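Non-structural protein 3 (Porcine deltacoronavirus, PDB 6LN0) is a multidomain replicase protein whose crystallised part probably includes an ADP-ribose-binding macro domain and a papain-like protease that would cleave the viral polyprotein. Local coordinates at residues 100-111 / 133-141; 33-41 / 57-67. All coordinates share one frame; numbering follows the deposited sequence.

Interaction 1. Residues 100-111 / 133-141; sequences QELLYQAYKSIL and HSLDAFRKA
Tyr104 and Ala137 sit where helices 100-110 and 133-141 draw together, their segment axes 8.2 Å apart and crossing at -49°. Alanine suits this spot because its lone methyl lets the backbones come close: Ala137 CB lies 3.7 Å from Tyr104 N and also touches Leu103 CB. Ala141 repeats the role one turn on, its methyl resting against Tyr107 CB and the backbone of Lys108. Tyr107 is the knob of the contact, lodged among Ser134, Ala137, Phe138 and Ala141. With CG beside its own backbone N (chi1 -68°), its ring is laid against the second helix, and Phe138 CB stands over one face, 3.8 Å from the ring centroid, in a CH-pi contact. Tyr107 CD2 lies at the edge of the Phe138 ring, near its plane and 3.7 Å from Phe138 CD1; the two rings meet obliquely, at 60°, and form no stack. Leu111 CD1 packs on Phe138 CE1, toward the sheet of the macro domain. Tyr104 brings its ring edge to the carbonyl of Lys140, CE1 being 3.6 Å from that O. At the N-terminal end the Gln100 amide lies obliquely across the His133 imidazole, in contact but without a hydrogen bond. Two buried hydroxyls find partners outside the helices: Tyr107 OH bonds to Leu122 N and Ser134 OG to Leu122 O, tying both helices to the loop after strand 117-120. Since no hydrogen bond or salt bridge joins the helices directly, their mutual fit rests on shape and apolar contact, while Lys140 NZ spends its charge on Asp136 within its own helix.

Interaction 2. Residues 33-41 / 57-67; sequences NPANAQLTN and YQEYCNSVAPI
Leu39 turns its whole side chain onto the end of helix 57-64 and the chain that follows it. CB meets Cys61 CB at 3.8 Å. CG is set anti to the carbonyl carbon (chi1 -50°), and beyond it the branches part: CD1 runs to Cys61 O, at 3.6 Å, with Val64 CG2 and Ile67 CG2 also beside it, while CD2 ends against Ile67 CD1, 3.6 Å away. A branched aliphatic side chain suits this place because it can fill the angle between the helix end and Ile67, CD1 reaching both and CD2 meeting Ile67. The Asn-Pro-Ala-Asn sequence, spanning the end of strand 29-34 and the start of the loop, is with the glycines that follow a signature of macro domains; in relatives this region helps form the ADP-ribose pocket, and it probably does so here. Asn36 shapes the loop, closing a type I turn to Leu39 and sending ND2 to Thr40 OG1. Ala65 leaves the helix with positive phi, and the chain then swings back so that Ile67 N donates to Ala37 O at 2.8 Å. The same oxygen receives a CA-H contact from Pro66. Earlier in the helix, Gln58 uses both ends of its amide. Its OE1 accepts a hydrogen bond from Asn41 ND2 at 2.9 Å, on a lone pair, with the two amide planes 73° apart; its NE2 bonds Asn62 OD1 and, weakly, Leu39 O. Asn41, buried, continues the chain of amides, its OD1 accepting from Asn33 ND2 at 3.2 Å. Tyr57 comes from the opposite direction to Asn41, CE2 3.7 Å from Asn41 ND2, and its OH is bonded to His88 NE2.

How the interactions relate
Both contacts belong to the macro domain but lie about 22 Å apart between centres, and they share no helix or strand. Interaction 1 joins two helices that cover strands 117-120 and 146-152; Ala137, Tyr107 and Phe138 are buried there, while Tyr104 and Ala141 are partly open to solvent. Interaction 2 fastens a loop to a helix end near strands 71-74 and 83-89. It mixes a small aliphatic patch with hydrogen bonds: Ala37 O, in a loop, finds a backbone partner across the contact, and side-chain amides pair with each other at a partly buried site. The nearest atoms of the two contacts are about 7 Å apart, without touching.

Interaction 1. Residues 100-111 / 133-141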
loop_
_atom_site.group_PDB
_atom_site.type_symbol
_atom_site.label_atom_id
_atom_site.label_comp_id
_atom_site.label_asym_id
_atom_site.label_seq_id
_atom_site.Cartn_x
_atom_site.Cartn_y
_atom_site.Cartn_z
ATOM N N GLN A 100 24.081 -2.097 26.413
ATOM C CA GLN A 100 23.014 -1.309 25.802
ATOM C C GLN A 100 21.850 -1.057 26.749
ATOM O O GLN A 100 21.089 -0.106 26.535
ATOM C CB GLN A 100 22.518 -1.979 24.525
ATOM C CG GLN A 100 23.644 -2.379 23.606
ATOM C CD GLN A 100 23.252 -3.505 22.690
ATOM O OE1 GLN A 100 24.082 -4.336 22.323
ATOM N NE2 GLN A 100 21.980 -3.539 22.304
ATOM N N GLU A 101 21.698 -1.877 27.788
ATOM C CA GLU A 101 20.791 -1.525 28.873
ATOM C C GLU A 101 21.333 -0.332 29.658
ATOM O O GLU A 101 20.636 0.674 29.842
ATOM C CB GLU A 101 20.572 -2.745 29.780
ATOM C CG GLU A 101 20.003 -2.451 31.170
ATOM C CD GLU A 101 18.500 -2.190 31.166
ATOM O OE1 GLU A 101 17.888 -2.184 30.069
ATOM O OE2 GLU A 101 17.931 -1.993 32.267
ATOM N N LEU A 102 22.593 -0.419 30.104
ATOM C CA LEU A 102 23.214 0.692 30.820
ATOM C C LEU A 102 23.270 1.953 29.964
ATOM O O LEU A 102 23.171 3.069 30.492
ATOM C CB LEU A 102 24.621 0.300 31.279
ATOM C CG LEU A 102 24.890 -1.118 31.802
ATOM C CD1 LEU A 102 26.248 -1.206 32.474
ATOM C CD2 LEU A 102 23.806 -1.599 32.754
ATOM N N LEU A 103 23.443 1.800 28.650
ATOM C CA LEU A 103 23.310 2.942 27.755
ATOM C C LEU A 103 21.910 3.533 27.844
ATOM O O LEU A 103 21.739 4.756 27.931
ATOM C CB LEU A 103 23.617 2.521 26.316
ATOM C CG LEU A 103 25.016 2.768 25.746
ATOM C CD1 LEU A 103 25.024 2.503 24.252
ATOM C CD2 LEU A 103 25.506 4.188 26.051
ATOM N N TYR A 104 20.891 2.667 27.834
ATOM C CA TYR A 104 19.515 3.147 27.874
ATOM C C TYR A 104 19.203 3.807 29.206
ATOM O O TYR A 104 18.545 4.853 29.248
ATOM C CB TYR A 104 18.530 2.002 27.611
ATOM C CG TYR A 104 17.118 2.318 28.065
ATOM C CD1 TYR A 104 16.273 3.089 27.279
ATOM C CD2 TYR A 104 16.644 1.869 29.292
ATOM C CE1 TYR A 104 14.989 3.391 27.695
ATOM C CE2 TYR A 104 15.370 2.166 29.719
ATOM C CZ TYR A 104 14.544 2.926 28.918
ATOM O OH TYR A 104 13.272 3.222 29.348
ATOM N N GLN A 105 19.646 3.209 30.306
ATOM C CA GLN A 105 19.406 3.847 31.588
ATOM C C GLN A 105 20.323 5.045 31.822
ATOM O O GLN A 105 20.136 5.762 32.812
ATOM C CB GLN A 105 19.534 2.824 32.722
ATOM C CG GLN A 105 18.415 1.762 32.739
ATOM C CD GLN A 105 17.116 2.254 33.377
ATOM O OE1 GLN A 105 17.122 3.193 34.180
ATOM N NE2 GLN A 105 15.995 1.623 33.015
ATOM N N ALA A 106 21.292 5.297 30.932
ATOM C CA ALA A 106 22.051 6.538 31.025
ATOM C C ALA A 106 21.281 7.695 30.408
ATOM O O ALA A 106 21.228 8.785 30.983
ATOM C CB ALA A 106 23.414 6.387 30.352
ATOM N N TYR A 107 20.658 7.478 29.252
ATOM C CA TYR A 107 19.868 8.545 28.645
ATOM C C TYR A 107 18.573 8.784 29.410
ATOM O O TYR A 107 18.087 9.923 29.471
ATOM C CB TYR A 107 19.561 8.212 27.194
ATOM C CG TYR A 107 20.760 8.231 26.291
ATOM C CD1 TYR A 107 21.512 7.088 26.088
ATOM C CD2 TYR A 107 21.129 9.391 25.623
ATOM C CE1 TYR A 107 22.602 7.097 25.256
ATOM C CE2 TYR A 107 22.220 9.412 24.788
ATOM C CZ TYR A 107 22.950 8.259 24.602
ATOM O OH TYR A 107 24.042 8.265 23.764
ATOM N N LYS A 108 17.979 7.712 29.957
ATOM C CA LYS A 108 16.860 7.862 30.882
ATOM C C LYS A 108 17.269 8.738 32.046
ATOM O O LYS A 108 16.517 9.615 32.487
ATOM C CB LYS A 108 16.404 6.490 31.395
ATOM C CG LYS A 108 14.966 6.455 31.930
ATOM C CD LYS A 108 14.766 5.395 33.031
ATOM C CE LYS A 108 13.338 5.424 33.593
ATOM N NZ LYS A 108 13.239 6.151 34.893
ATOM N N SER A 109 18.482 8.520 32.537
ATOM C CA SER A 109 19.028 9.292 33.632
ATOM C C SER A 109 19.163 10.771 33.293
ATOM O O SER A 109 19.157 11.604 34.203
ATOM C CB SER A 109 20.372 8.675 34.012
ATOM O OG SER A 109 21.146 9.563 34.773
ATOM N N ILE A 110 19.243 11.111 32.012
ATOM C CA ILE A 110 19.500 12.479 31.582
ATOM C C ILE A 110 18.207 13.232 31.317
ATOM O O ILE A 110 18.036 14.376 31.749
ATOM C CB ILE A 110 20.394 12.455 30.321
ATOM C CG1 ILE A 110 21.830 12.076 30.671
ATOM C CG2 ILE A 110 20.308 13.782 29.543
ATOM C CD1 ILE A 110 22.668 11.753 29.465
ATOM N N LEU A 111 17.297 12.610 30.567
ATOM C CA LEU A 111 16.173 13.310 29.949
ATOM C C LEU A 111 14.959 13.129 30.851
ATOM O O LEU A 111 14.136 12.232 30.658
ATOM C CB LEU A 111 15.931 12.796 28.540
ATOM C CG LEU A 111 17.164 12.932 27.647
ATOM C CD1 LEU A 111 17.340 11.714 26.761
ATOM C CD2 LEU A 111 17.094 14.214 26.821
ATOM N N HIS A 133 24.272 1.732 18.853
ATOM C CA HIS A 133 23.559 1.406 20.088
ATOM C C HIS A 133 23.262 2.652 20.901
ATOM O O HIS A 133 22.152 2.800 21.443
ATOM C CB HIS A 133 24.363 0.395 20.922
ATOM C CG HIS A 133 24.770 -0.825 20.158
ATOM N ND1 HIS A 133 25.499 -1.849 20.727
ATOM C CD2 HIS A 133 24.544 -1.186 18.871
ATOM C CE1 HIS A 133 25.716 -2.783 19.820
ATOM N NE2 HIS A 133 25.154 -2.403 18.685
ATOM N N SER A 134 24.250 3.552 21.011
ATOM C CA SER A 134 24.024 4.807 21.716
ATOM C C SER A 134 22.903 5.612 21.078
ATOM O O SER A 134 21.989 6.078 21.773
ATOM C CB SER A 134 25.301 5.643 21.778
ATOM O OG SER A 134 25.995 5.379 22.986
ATOM N N LEU A 135 22.969 5.823 19.763
ATOM C CA LEU A 135 21.890 6.557 19.118
ATOM C C LEU A 135 20.563 5.822 19.260
ATOM O O LEU A 135 19.500 6.457 19.303
ATOM C CB LEU A 135 22.224 6.808 17.652
ATOM C CG LEU A 135 23.124 8.025 17.416
ATOM C CD1 LEU A 135 23.039 8.470 15.988
ATOM C CD2 LEU A 135 22.778 9.194 18.326
ATOM N N ASP A 136 20.608 4.491 19.373
ATOM C CA ASP A 136 19.386 3.708 19.520
ATOM C C ASP A 136 18.878 3.741 20.957
ATOM O O ASP A 136 17.671 3.904 21.194
ATOM C CB ASP A 136 19.619 2.262 19.057
ATOM C CG ASP A 136 18.354 1.406 19.124
ATOM O OD1 ASP A 136 17.314 1.807 18.532
ATOM O OD2 ASP A 136 18.414 0.335 19.784
ATOM N N ALA A 137 19.787 3.570 21.929
ATOM C CA ALA A 137 19.407 3.749 23.327
ATOM C C ALA A 137 18.726 5.093 23.527
ATOM O O ALA A 137 17.745 5.200 24.269
ATOM C CB ALA A 137 20.630 3.628 24.234
ATOM N N PHE A 138 19.202 6.119 22.822
ATOM C CA PHE A 138 18.694 7.464 23.047
ATOM C C PHE A 138 17.261 7.609 22.550
ATOM O O PHE A 138 16.420 8.199 23.244
ATOM C CB PHE A 138 19.602 8.488 22.374
ATOM C CG PHE A 138 18.948 9.809 22.130
ATOM C CD1 PHE A 138 18.749 10.699 23.171
ATOM C CD2 PHE A 138 18.551 10.172 20.857
ATOM C CE1 PHE A 138 18.152 11.931 22.950
ATOM C CE2 PHE A 138 17.954 11.392 20.617
ATOM C CZ PHE A 138 17.751 12.279 21.669
ATOM N N ARG A 139 16.958 7.087 21.351
ATOM C CA ARG A 139 15.579 7.178 20.878
ATOM C C ARG A 139 14.648 6.323 21.732
ATOM O O ARG A 139 13.501 6.713 21.970
ATOM C CB ARG A 139 15.485 6.806 19.398
ATOM C CG ARG A 139 16.425 5.696 18.955
ATOM C CD ARG A 139 16.457 5.549 17.423
ATOM N NE ARG A 139 15.145 5.800 16.829
ATOM C CZ ARG A 139 14.221 4.867 16.624
ATOM N NH1 ARG A 139 14.459 3.599 16.959
ATOM N NH2 ARG A 139 13.058 5.215 16.085
ATOM N N LYS A 140 15.134 5.197 22.256
ATOM C CA LYS A 140 14.326 4.418 23.193
ATOM C C LYS A 140 14.028 5.195 24.480
ATOM O O LYS A 140 12.999 4.955 25.124
ATOM C CB LYS A 140 15.032 3.099 23.528
ATOM C CG LYS A 140 14.831 1.977 22.503
ATOM C CD LYS A 140 15.636 0.739 22.891
ATOM C CE LYS A 140 15.571 -0.338 21.817
ATOM N NZ LYS A 140 16.814 -1.177 21.826
ATOM N N ALA A 141 14.910 6.120 24.879
ATOM C CA ALA A 141 14.732 6.835 26.137
ATOM C C ALA A 141 14.138 8.222 25.966
ATOM O O ALA A 141 13.543 8.749 26.922
ATOM C CB ALA A 141 16.065 6.954 26.880
#

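Interaction 2. Residues 33-41 / 57-67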
loop_
_atom_site.group_PDB
_atom_site.type_symbol
_atom_site.label_atom_id
_atom_site.label_comp_id
_atom_site.label_asym_id
_atom_site.label_seq_id
_atom_site.Cartn_x
_atom_site.Cartn_y
_atom_site.Cartn_z
ATOM N N ASN A 33 27.641 16.184 30.423
ATOM C CA ASN A 33 29.080 15.924 30.493
ATOM C C ASN A 33 29.302 14.438 30.725
ATOM O O ASN A 33 29.018 13.936 31.830
ATOM C CB ASN A 33 29.725 16.745 31.613
ATOM C CG ASN A 33 31.239 16.518 31.734
ATOM O OD1 ASN A 33 31.719 15.389 31.930
ATOM N ND2 ASN A 33 31.996 17.610 31.644
ATOM N N PRO A 34 29.806 13.700 29.754
ATOM C CA PRO A 34 30.033 12.263 29.945
ATOM C C PRO A 34 31.355 12.038 30.666
ATOM O O PRO A 34 32.436 12.252 30.107
ATOM C CB PRO A 34 30.050 11.721 28.506
ATOM C CG PRO A 34 29.579 12.857 27.632
ATOM C CD PRO A 34 30.031 14.096 28.360
ATOM N N ALA A 35 31.269 11.604 31.919
ATOM C CA ALA A 35 32.329 11.781 32.883
ATOM C C ALA A 35 32.684 10.447 33.514
ATOM O O ALA A 35 31.998 9.437 33.324
ATOM C CB ALA A 35 31.920 12.780 33.974
ATOM N N ASN A 36 33.775 10.454 34.276
ATOM C CA ASN A 36 34.115 9.333 35.136
ATOM C C ASN A 36 33.734 9.687 36.564
ATOM O O ASN A 36 33.480 10.844 36.881
ATOM C CB ASN A 36 35.602 8.994 35.038
ATOM C CG ASN A 36 36.489 10.141 35.470
ATOM O OD1 ASN A 36 36.601 10.438 36.663
ATOM N ND2 ASN A 36 37.122 10.802 34.496
ATOM N N ALA A 37 33.679 8.671 37.424
ATOM C CA ALA A 37 33.245 8.893 38.801
ATOM C C ALA A 37 34.100 9.923 39.532
ATOM O O ALA A 37 33.618 10.527 40.500
ATOM C CB ALA A 37 33.250 7.579 39.585
ATOM N N GLN A 38 35.345 10.148 39.092
ATOM C CA GLN A 38 36.244 11.102 39.731
ATOM C C GLN A 38 36.244 12.462 39.053
ATOM O O GLN A 38 37.049 13.321 39.424
ATOM C CB GLN A 38 37.672 10.555 39.764
ATOM C CG GLN A 38 38.007 9.812 41.027
ATOM C CD GLN A 38 37.449 8.407 41.012
ATOM O OE1 GLN A 38 37.130 7.861 39.946
ATOM N NE2 GLN A 38 37.314 7.811 42.198
ATOM N N LEU A 39 35.380 12.669 38.057
ATOM C CA LEU A 39 35.221 13.969 37.390
ATOM C C LEU A 39 36.565 14.586 37.013
ATOM O O LEU A 39 36.712 15.804 36.922
ATOM C CB LEU A 39 34.405 14.936 38.251
ATOM C CG LEU A 39 33.090 14.338 38.769
ATOM C CD1 LEU A 39 32.624 15.048 40.038
ATOM C CD2 LEU A 39 32.018 14.350 37.681
ATOM N N THR A 40 37.555 13.738 36.778
ATOM C CA THR A 40 38.854 14.226 36.357
ATOM C C THR A 40 38.776 15.052 35.082
ATOM O O THR A 40 39.698 15.817 34.802
ATOM C CB THR A 40 39.807 13.041 36.161
ATOM O OG1 THR A 40 39.505 12.386 34.924
ATOM C CG2 THR A 40 39.643 12.036 37.286
ATOM N N ASN A 41 37.696 14.933 34.316
ATOM C CA ASN A 41 37.591 15.559 32.999
ATOM C C ASN A 41 38.866 15.343 32.187
ATOM O O ASN A 41 39.454 16.278 31.639
ATOM C CB ASN A 41 37.260 17.045 33.117
ATOM C CG ASN A 41 35.836 17.283 33.558
ATOM O OD1 ASN A 41 34.885 16.942 32.844
ATOM N ND2 ASN A 41 35.676 17.861 34.736
ATOM N N TYR A 57 35.175 25.742 38.144
ATOM C CA TYR A 57 34.367 24.555 37.858
ATOM C C TYR A 57 35.129 23.283 38.217
ATOM O O TYR A 57 34.615 22.422 38.945
ATOM C CB TYR A 57 33.936 24.557 36.389
ATOM C CG TYR A 57 33.479 23.216 35.868
ATOM C CD1 TYR A 57 32.173 22.777 36.063
ATOM C CD2 TYR A 57 34.348 22.387 35.174
ATOM C CE1 TYR A 57 31.760 21.553 35.599
ATOM C CE2 TYR A 57 33.940 21.155 34.705
ATOM C CZ TYR A 57 32.652 20.748 34.918
ATOM O OH TYR A 57 32.262 19.525 34.445
ATOM N N GLN A 58 36.386 23.172 37.765
ATOM C CA GLN A 58 37.150 21.954 38.027
ATOM C C GLN A 58 37.433 21.751 39.513
ATOM O O GLN A 58 37.483 20.596 39.978
ATOM C CB GLN A 58 38.458 21.962 37.236
ATOM C CG GLN A 58 39.238 20.654 37.358
ATOM C CD GLN A 58 38.385 19.452 37.018
ATOM O OE1 GLN A 58 37.869 19.338 35.897
ATOM N NE2 GLN A 58 38.215 18.548 37.988
ATOM N N GLU A 59 37.627 22.841 40.274
ATOM C CA GLU A 59 37.887 22.694 41.707
ATOM C C GLU A 59 36.657 22.179 42.439
ATOM O O GLU A 59 36.766 21.339 43.343
ATOM C CB GLU A 59 38.338 24.027 42.330
ATOM C CG GLU A 59 39.232 24.870 41.433
ATOM C CD GLU A 59 39.762 26.150 42.091
ATOM O OE1 GLU A 59 40.878 26.594 41.704
ATOM O OE2 GLU A 59 39.068 26.722 42.965
ATOM N N TYR A 60 35.473 22.690 42.084
ATOM C CA TYR A 60 34.265 22.199 42.734
ATOM C C TYR A 60 34.050 20.719 42.428
ATOM O O TYR A 60 33.646 19.953 43.309
ATOM C CB TYR A 60 33.049 23.045 42.329
ATOM C CG TYR A 60 31.774 22.462 42.877
ATOM C CD1 TYR A 60 31.552 22.396 44.250
ATOM C CD2 TYR A 60 30.820 21.913 42.027
ATOM C CE1 TYR A 60 30.405 21.827 44.761
ATOM C CE2 TYR A 60 29.656 21.340 42.520
ATOM C CZ TYR A 60 29.448 21.300 43.881
ATOM O OH TYR A 60 28.287 20.724 44.356
ATOM N N CYS A 61 34.378 20.279 41.209
ATOM C CA CYS A 61 34.276 18.848 40.906
ATOM C C CYS A 61 35.180 18.010 41.806
ATOM O O CYS A 61 34.789 16.913 42.239
ATOM C CB CYS A 61 34.598 18.577 39.432
ATOM S SG CYS A 61 33.389 19.247 38.271
ATOM N N ASN A 62 36.401 18.499 42.090
ATOM C CA ASN A 62 37.313 17.729 42.940
ATOM C C ASN A 62 36.804 17.649 44.375
ATOM O O ASN A 62 36.932 16.601 45.024
ATOM C CB ASN A 62 38.725 18.322 42.917
ATOM C CG ASN A 62 39.289 18.438 41.523
ATOM O OD1 ASN A 62 39.030 17.603 40.661
ATOM N ND2 ASN A 62 40.043 19.497 41.281
ATOM N N SER A 63 36.246 18.752 44.891
ATOM C CA SER A 63 35.585 18.737 46.197
ATOM C C SER A 63 34.638 17.550 46.325
ATOM O O SER A 63 34.724 16.769 47.281
ATOM C CB SER A 63 34.794 20.031 46.399
ATOM O OG SER A 63 35.522 21.142 45.911
ATOM N N VAL A 64 33.717 17.401 45.359
ATOM C CA VAL A 64 32.657 16.395 45.486
ATOM C C VAL A 64 33.116 15.017 45.030
ATOM O O VAL A 64 32.447 14.017 45.333
ATOM C CB VAL A 64 31.382 16.921 44.790
ATOM C CG1 VAL A 64 30.962 18.216 45.460
ATOM C CG2 VAL A 64 31.580 17.171 43.303
ATOM N N ALA A 65 34.249 14.940 44.327
ATOM C CA ALA A 65 35.202 13.843 44.507
ATOM C C ALA A 65 34.647 12.595 43.815
ATOM O O ALA A 65 34.513 12.665 42.590
ATOM C CB ALA A 65 35.542 13.719 46.004
ATOM N N PRO A 66 34.318 11.454 44.442
ATOM C CA PRO A 66 33.677 10.435 43.602
ATOM C C PRO A 66 32.165 10.601 43.602
ATOM O O PRO A 66 31.549 10.867 44.637
ATOM C CB PRO A 66 34.096 9.120 44.272
ATOM C CG PRO A 66 34.094 9.447 45.700
ATOM C CD PRO A 66 34.527 10.901 45.804
ATOM N N ILE A 67 31.560 10.466 42.417
ATOM C CA ILE A 67 30.107 10.540 42.264
ATOM C C ILE A 67 29.571 9.168 41.893
ATOM O O ILE A 67 30.096 8.501 40.988
ATOM C CB ILE A 67 29.667 11.585 41.223
ATOM C CG1 ILE A 67 30.231 11.280 39.834
ATOM C CG2 ILE A 67 30.017 12.981 41.689
ATOM C CD1 ILE A 67 29.458 11.965 38.708
#